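Local atomic coordinates of DUF1955 domain-containing protein (Sulfolobus tokodaii, PDB entry 1WY6), a protein that is of unknown function but folds as an archaeal helical repeat protein built almost wholly of stacked helices and their connecting loops. Residues A[126-131]-A[152-157]; A[146-151]-A[160-165]. All blocks are in the same frame, centred on the assembly; numbering follows the deposited sequence.

Interactions 1 and 2 lie at the C-terminal end of an all-helical repeat, on the same side of the chain's centre, with their own centres about 8 Å apart. Helix 141-153 links them: the turn that follows it meets helix 125-137 through K154 and E156 in interaction 1, while its middle meets helix 157-164 in interaction 2. The segments alternate along the chain, and a disulfide ties them together, C152 SG to C160 SG at 2.0 Å. A probable hydrogen bond from E156 N to A151 O (2.8 Å) fastens the turn of interaction 1 to the helix of interaction 2, while L128 CD1 also packs on E150 CG at 3.5 Å.

Interaction 1 (A[126-131]-A[152-157]); sequences SILVAI and CKKGEK
L128 and V129, neighbours on one helical turn, offer branched apolar methyls to the carbon chains of charged residues from 152-157. L128 CD1 lies against the outer part of K154, 3.5 Å from CD and 3.6 Å from CE, the two side chains crossing at about a right angle. The lysine runs extended from CB to CE and bends at its last torsion (chi4 -63°), so methylenes cover the leucine and the ammonium group turns off at the end; a long residue with an apolar stem suits this exposed place. V129 CG2 meets the CG methylene of E156 at 3.9 Å, again roughly at right angles. That CG stands anti to the backbone N (chi1 179°), which carries it to the valine; the bend at chi2 (67°) turns the chain beyond, so the methylene and not the carboxylate makes the contact. E156 is also the N-cap residue of helix 157-164. G155 ends helix 141-153 in a Schellman motif, its positive phi suiting glycine and its N hydrogen-bonded to C152 O. The contact joins helix 125-137 to the turn linking helices 141-153 and 157-164; buried L128 reaches further inward to L147 of helix 141-153 and I117 of helix 107-117.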
loop_
_atom_site.group_PDB
_atom_site.type_symbol
_atom_site.label_atom_id
_atom_site.label_comp_id
_atom_site.label_asym_id
_atom_site.label_seq_id
_atom_site.Cartn_x
_atom_site.Cartn_y
_atom_site.Cartn_z
ATOM N N SER A 126 -11.324 -10.707 2.068
ATOM C CA SER A 126 -10.544 -9.910 3.017
ATOM C C SER A 126 -10.220 -8.527 2.462
ATOM O O SER A 126 -10.399 -7.512 3.139
ATOM C CB SER A 126 -9.250 -10.639 3.387
ATOM O OG SER A 126 -8.474 -10.914 2.237
ATOM N N ILE A 127 -9.749 -8.489 1.226
ATOM C CA ILE A 127 -9.416 -7.230 0.584
ATOM C C ILE A 127 -10.672 -6.356 0.439
ATOM O O ILE A 127 -10.639 -5.161 0.749
ATOM C CB ILE A 127 -8.726 -7.505 -0.783
ATOM C CG1 ILE A 127 -7.337 -8.109 -0.523
ATOM C CG2 ILE A 127 -8.587 -6.214 -1.576
ATOM C CD1 ILE A 127 -6.664 -8.759 -1.729
ATOM N N LEU A 128 -11.782 -6.943 -0.005
ATOM C CA LEU A 128 -13.029 -6.186 -0.134
ATOM C C LEU A 128 -13.392 -5.588 1.227
ATOM O O LEU A 128 -13.839 -4.442 1.319
ATOM C CB LEU A 128 -14.174 -7.094 -0.591
ATOM C CG LEU A 128 -14.131 -7.665 -2.008
ATOM C CD1 LEU A 128 -15.187 -8.748 -2.145
ATOM C CD2 LEU A 128 -14.362 -6.555 -3.020
ATOM N N VAL A 129 -13.193 -6.373 2.283
ATOM C CA VAL A 129 -13.504 -5.912 3.630
ATOM C C VAL A 129 -12.582 -4.778 4.084
ATOM O O VAL A 129 -13.044 -3.807 4.686
ATOM C CB VAL A 129 -13.420 -7.064 4.652
ATOM C CG1 VAL A 129 -13.423 -6.508 6.062
ATOM C CG2 VAL A 129 -14.605 -8.004 4.468
ATOM N N ALA A 130 -11.289 -4.910 3.799
ATOM C CA ALA A 130 -10.309 -3.900 4.174
ATOM C C ALA A 130 -10.668 -2.550 3.547
ATOM O O ALA A 130 -10.789 -1.557 4.254
ATOM C CB ALA A 130 -8.901 -4.337 3.742
ATOM N N ILE A 131 -10.858 -2.522 2.230
ATOM C CA ILE A 131 -11.211 -1.283 1.527
ATOM C C ILE A 131 -12.581 -0.729 1.940
ATOM O O ILE A 131 -12.756 0.487 2.064
ATOM C CB ILE A 131 -11.195 -1.469 -0.025
ATOM C CG1 ILE A 131 -9.761 -1.641 -0.535
ATOM C CG2 ILE A 131 -11.795 -0.244 -0.712
ATOM C CD1 ILE A 131 -9.139 -2.971 -0.238
ATOM N N CYS A 152 -19.824 -10.598 1.357
ATOM C CA CYS A 152 -20.797 -11.519 1.931
ATOM C C CYS A 152 -21.096 -12.574 0.865
ATOM O O CYS A 152 -21.154 -13.775 1.146
ATOM C CB CYS A 152 -22.066 -10.740 2.326
ATOM S SG CYS A 152 -23.474 -11.764 2.869
ATOM N N LYS A 153 -21.257 -12.115 -0.371
ATOM C CA LYS A 153 -21.516 -13.009 -1.493
ATOM C C LYS A 153 -20.369 -14.003 -1.666
ATOM O O LYS A 153 -20.598 -15.170 -1.979
ATOM C CB LYS A 153 -21.689 -12.202 -2.777
ATOM C CG LYS A 153 -21.937 -13.052 -4.011
ATOM C CD LYS A 153 -22.196 -12.182 -5.225
ATOM C CE LYS A 153 -22.488 -13.018 -6.459
ATOM N NZ LYS A 153 -23.122 -12.191 -7.531
ATOM N N LYS A 154 -19.138 -13.536 -1.460
ATOM C CA LYS A 154 -17.961 -14.389 -1.584
ATOM C C LYS A 154 -17.824 -15.327 -0.393
ATOM O O LYS A 154 -16.877 -16.110 -0.325
ATOM C CB LYS A 154 -16.684 -13.550 -1.700
ATOM C CG LYS A 154 -16.489 -12.855 -3.033
ATOM C CD LYS A 154 -15.141 -12.146 -3.057
ATOM C CE LYS A 154 -14.864 -11.544 -4.416
ATOM N NZ LYS A 154 -14.783 -12.595 -5.456
ATOM N N GLY A 155 -18.759 -15.231 0.550
ATOM C CA GLY A 155 -18.737 -16.099 1.715
ATOM C C GLY A 155 -18.139 -15.548 2.998
ATOM O O GLY A 155 -17.903 -16.305 3.937
ATOM N N GLU A 156 -17.897 -14.241 3.058
ATOM C CA GLU A 156 -17.324 -13.648 4.262
ATOM C C GLU A 156 -18.393 -13.446 5.335
ATOM O O GLU A 156 -19.237 -12.554 5.229
ATOM C CB GLU A 156 -16.647 -12.313 3.930
ATOM C CG GLU A 156 -16.052 -11.612 5.145
ATOM C CD GLU A 156 -14.888 -12.366 5.746
ATOM O OE1 GLU A 156 -14.485 -12.024 6.875
ATOM O OE2 GLU A 156 -14.368 -13.294 5.090
ATOM N N LYS A 157 -18.335 -14.279 6.371
ATOM C CA LYS A 157 -19.285 -14.254 7.483
ATOM C C LYS A 157 -19.545 -12.906 8.137
ATOM O O LYS A 157 -20.671 -12.406 8.113
ATOM C CB LYS A 157 -18.832 -15.215 8.578
ATOM C CG LYS A 157 -18.772 -16.667 8.169
ATOM C CD LYS A 157 -20.149 -17.222 7.888
ATOM C CE LYS A 157 -20.066 -18.717 7.685
ATOM N NZ LYS A 157 -19.113 -19.044 6.589
#

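Interaction 2 (A[146-151]-A[160-165]); sequences TLLIEA and CNAVNT
V163 is the main bump of this interface, its two methyls pushed against the helical turn that carries L148 and I149. CG2 is the deeper of the pair: it sits over the backbone between these residues, 3.6 Å from L148 O and close to I149 N as well. CG1, anti to the backbone N (chi1 174°), meets I149 CG1 at 4.0 Å. The isoleucine starts out away from the partner helix, but with CG1 beside its own backbone N it lays that methylene across the valine at about a right angle and walls one side of the hollow. L148 forms another wall, its CB 3.9 Å from V163 CG2. It is a bump in its turn, its CD1 reaching A162 CB at 4.1 Å. A small residue suits position 162, since the single methyl of A162 offers a low surface on which the leucine's branch rests, whereas the short, branched valine fits the shallow dip over the backbone. The pairing belongs to a helical repeat fold, in which successive helices stack side by side; here the last modelled helix, 157-164, packs against helix 141-153. Over the short segments 146-151 and 160-164 the axes come within 8.7 Å, and their N-to-C directions are 133° apart, antiparallel but strongly tilted. The CA atoms of I149 and V163 are nearest each other, 6.3 Å apart. Nearer the start of helix 157-164, A159 is touched by L148 and A151, and L148 also reaches R136 of helix 125-137.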
loop_
_atom_site.group_PDB
_atom_site.type_symbol
_atom_site.label_atom_id
_atom_site.label_comp_id
_atom_site.label_asym_id
_atom_site.label_seq_id
_atom_site.Cartn_x
_atom_site.Cartn_y
_atom_site.Cartn_z
ATOM N N THR A 146 -21.529 -1.600 -0.752
ATOM C CA THR A 146 -21.465 -2.373 -1.976
ATOM C C THR A 146 -20.395 -3.455 -1.872
ATOM O O THR A 146 -20.610 -4.584 -2.313
ATOM C CB THR A 146 -21.153 -1.459 -3.172
ATOM O OG1 THR A 146 -22.196 -0.485 -3.300
ATOM C CG2 THR A 146 -21.052 -2.269 -4.469
ATOM N N LEU A 147 -19.253 -3.099 -1.284
ATOM C CA LEU A 147 -18.136 -4.025 -1.113
ATOM C C LEU A 147 -18.435 -5.110 -0.082
ATOM O O LEU A 147 -18.187 -6.288 -0.329
ATOM C CB LEU A 147 -16.864 -3.256 -0.719
ATOM C CG LEU A 147 -16.255 -2.381 -1.825
ATOM C CD1 LEU A 147 -15.043 -1.607 -1.309
ATOM C CD2 LEU A 147 -15.843 -3.277 -2.981
ATOM N N LEU A 148 -18.964 -4.715 1.073
ATOM C CA LEU A 148 -19.302 -5.690 2.107
ATOM C C LEU A 148 -20.360 -6.652 1.587
ATOM O O LEU A 148 -20.393 -7.812 1.982
ATOM C CB LEU A 148 -19.809 -4.997 3.376
ATOM C CG LEU A 148 -18.731 -4.342 4.250
ATOM C CD1 LEU A 148 -19.378 -3.701 5.482
ATOM C CD2 LEU A 148 -17.705 -5.385 4.658
ATOM N N ILE A 149 -21.228 -6.168 0.704
ATOM C CA ILE A 149 -22.261 -7.016 0.122
ATOM C C ILE A 149 -21.565 -8.054 -0.755
ATOM O O ILE A 149 -21.895 -9.238 -0.703
ATOM C CB ILE A 149 -23.271 -6.190 -0.724
ATOM C CG1 ILE A 149 -24.203 -5.405 0.205
ATOM C CG2 ILE A 149 -24.078 -7.114 -1.629
ATOM C CD1 ILE A 149 -25.167 -4.489 -0.513
ATOM N N GLU A 150 -20.591 -7.604 -1.546
ATOM C CA GLU A 150 -19.835 -8.507 -2.408
ATOM C C GLU A 150 -19.028 -9.508 -1.578
ATOM O O GLU A 150 -18.913 -10.674 -1.943
ATOM C CB GLU A 150 -18.891 -7.722 -3.323
ATOM C CG GLU A 150 -18.029 -8.618 -4.208
ATOM C CD GLU A 150 -18.843 -9.442 -5.203
ATOM O OE1 GLU A 150 -18.312 -10.458 -5.695
ATOM O OE2 GLU A 150 -20.003 -9.073 -5.499
ATOM N N ALA A 151 -18.469 -9.051 -0.462
ATOM C CA ALA A 151 -17.690 -9.925 0.417
ATOM C C ALA A 151 -18.600 -10.993 1.029
ATOM O O ALA A 151 -18.198 -12.138 1.217
ATOM C CB ALA A 151 -17.037 -9.107 1.526
ATOM N N CYS A 160 -21.299 -10.507 6.069
ATOM C CA CYS A 160 -22.723 -10.783 5.960
ATOM C C CYS A 160 -23.422 -10.244 7.210
ATOM O O CYS A 160 -24.480 -9.621 7.121
ATOM C CB CYS A 160 -22.988 -12.290 5.838
ATOM S SG CYS A 160 -22.669 -13.057 4.210
ATOM N N ASN A 161 -22.837 -10.477 8.379
ATOM C CA ASN A 161 -23.451 -9.971 9.609
ATOM C C ASN A 161 -23.504 -8.451 9.629
ATOM O O ASN A 161 -24.445 -7.869 10.166
ATOM C CB ASN A 161 -22.708 -10.473 10.840
ATOM C CG ASN A 161 -23.134 -11.870 11.238
ATOM O OD1 ASN A 161 -22.875 -12.839 10.529
ATOM N ND2 ASN A 161 -23.807 -11.977 12.379
ATOM N N ALA A 162 -22.505 -7.807 9.035
ATOM C CA ALA A 162 -22.479 -6.346 8.986
ATOM C C ALA A 162 -23.534 -5.837 7.996
ATOM O O ALA A 162 -24.209 -4.843 8.246
ATOM C CB ALA A 162 -21.091 -5.857 8.577
ATOM N N VAL A 163 -23.664 -6.517 6.863
ATOM C CA VAL A 163 -24.654 -6.121 5.867
ATOM C C VAL A 163 -26.058 -6.232 6.475
ATOM O O VAL A 163 -26.929 -5.399 6.220
ATOM C CB VAL A 163 -24.568 -7.018 4.614
ATOM C CG1 VAL A 163 -25.697 -6.686 3.649
ATOM C CG2 VAL A 163 -23.212 -6.815 3.925
ATOM N N ASN A 164 -26.278 -7.249 7.296
ATOM C CA ASN A 164 -27.586 -7.432 7.908
ATOM C C ASN A 164 -27.954 -6.351 8.908
ATOM O O ASN A 164 -29.137 -6.113 9.149
ATOM C CB ASN A 164 -27.680 -8.796 8.580
ATOM C CG ASN A 164 -27.639 -9.930 7.584
ATOM O OD1 ASN A 164 -28.213 -9.833 6.490
ATOM N ND2 ASN A 164 -26.974 -11.018 7.953
ATOM N N THR A 165 -26.951 -5.686 9.478
ATOM C CA THR A 165 -27.212 -4.634 10.456
ATOM C C THR A 165 -27.543 -3.290 9.807
ATOM O O THR A 165 -27.889 -2.324 10.494
ATOM C CB THR A 165 -26.010 -4.423 11.388
ATOM O OG1 THR A 165 -26.415 -3.621 12.502
ATOM C CG2 THR A 165 -24.888 -3.703 10.657
#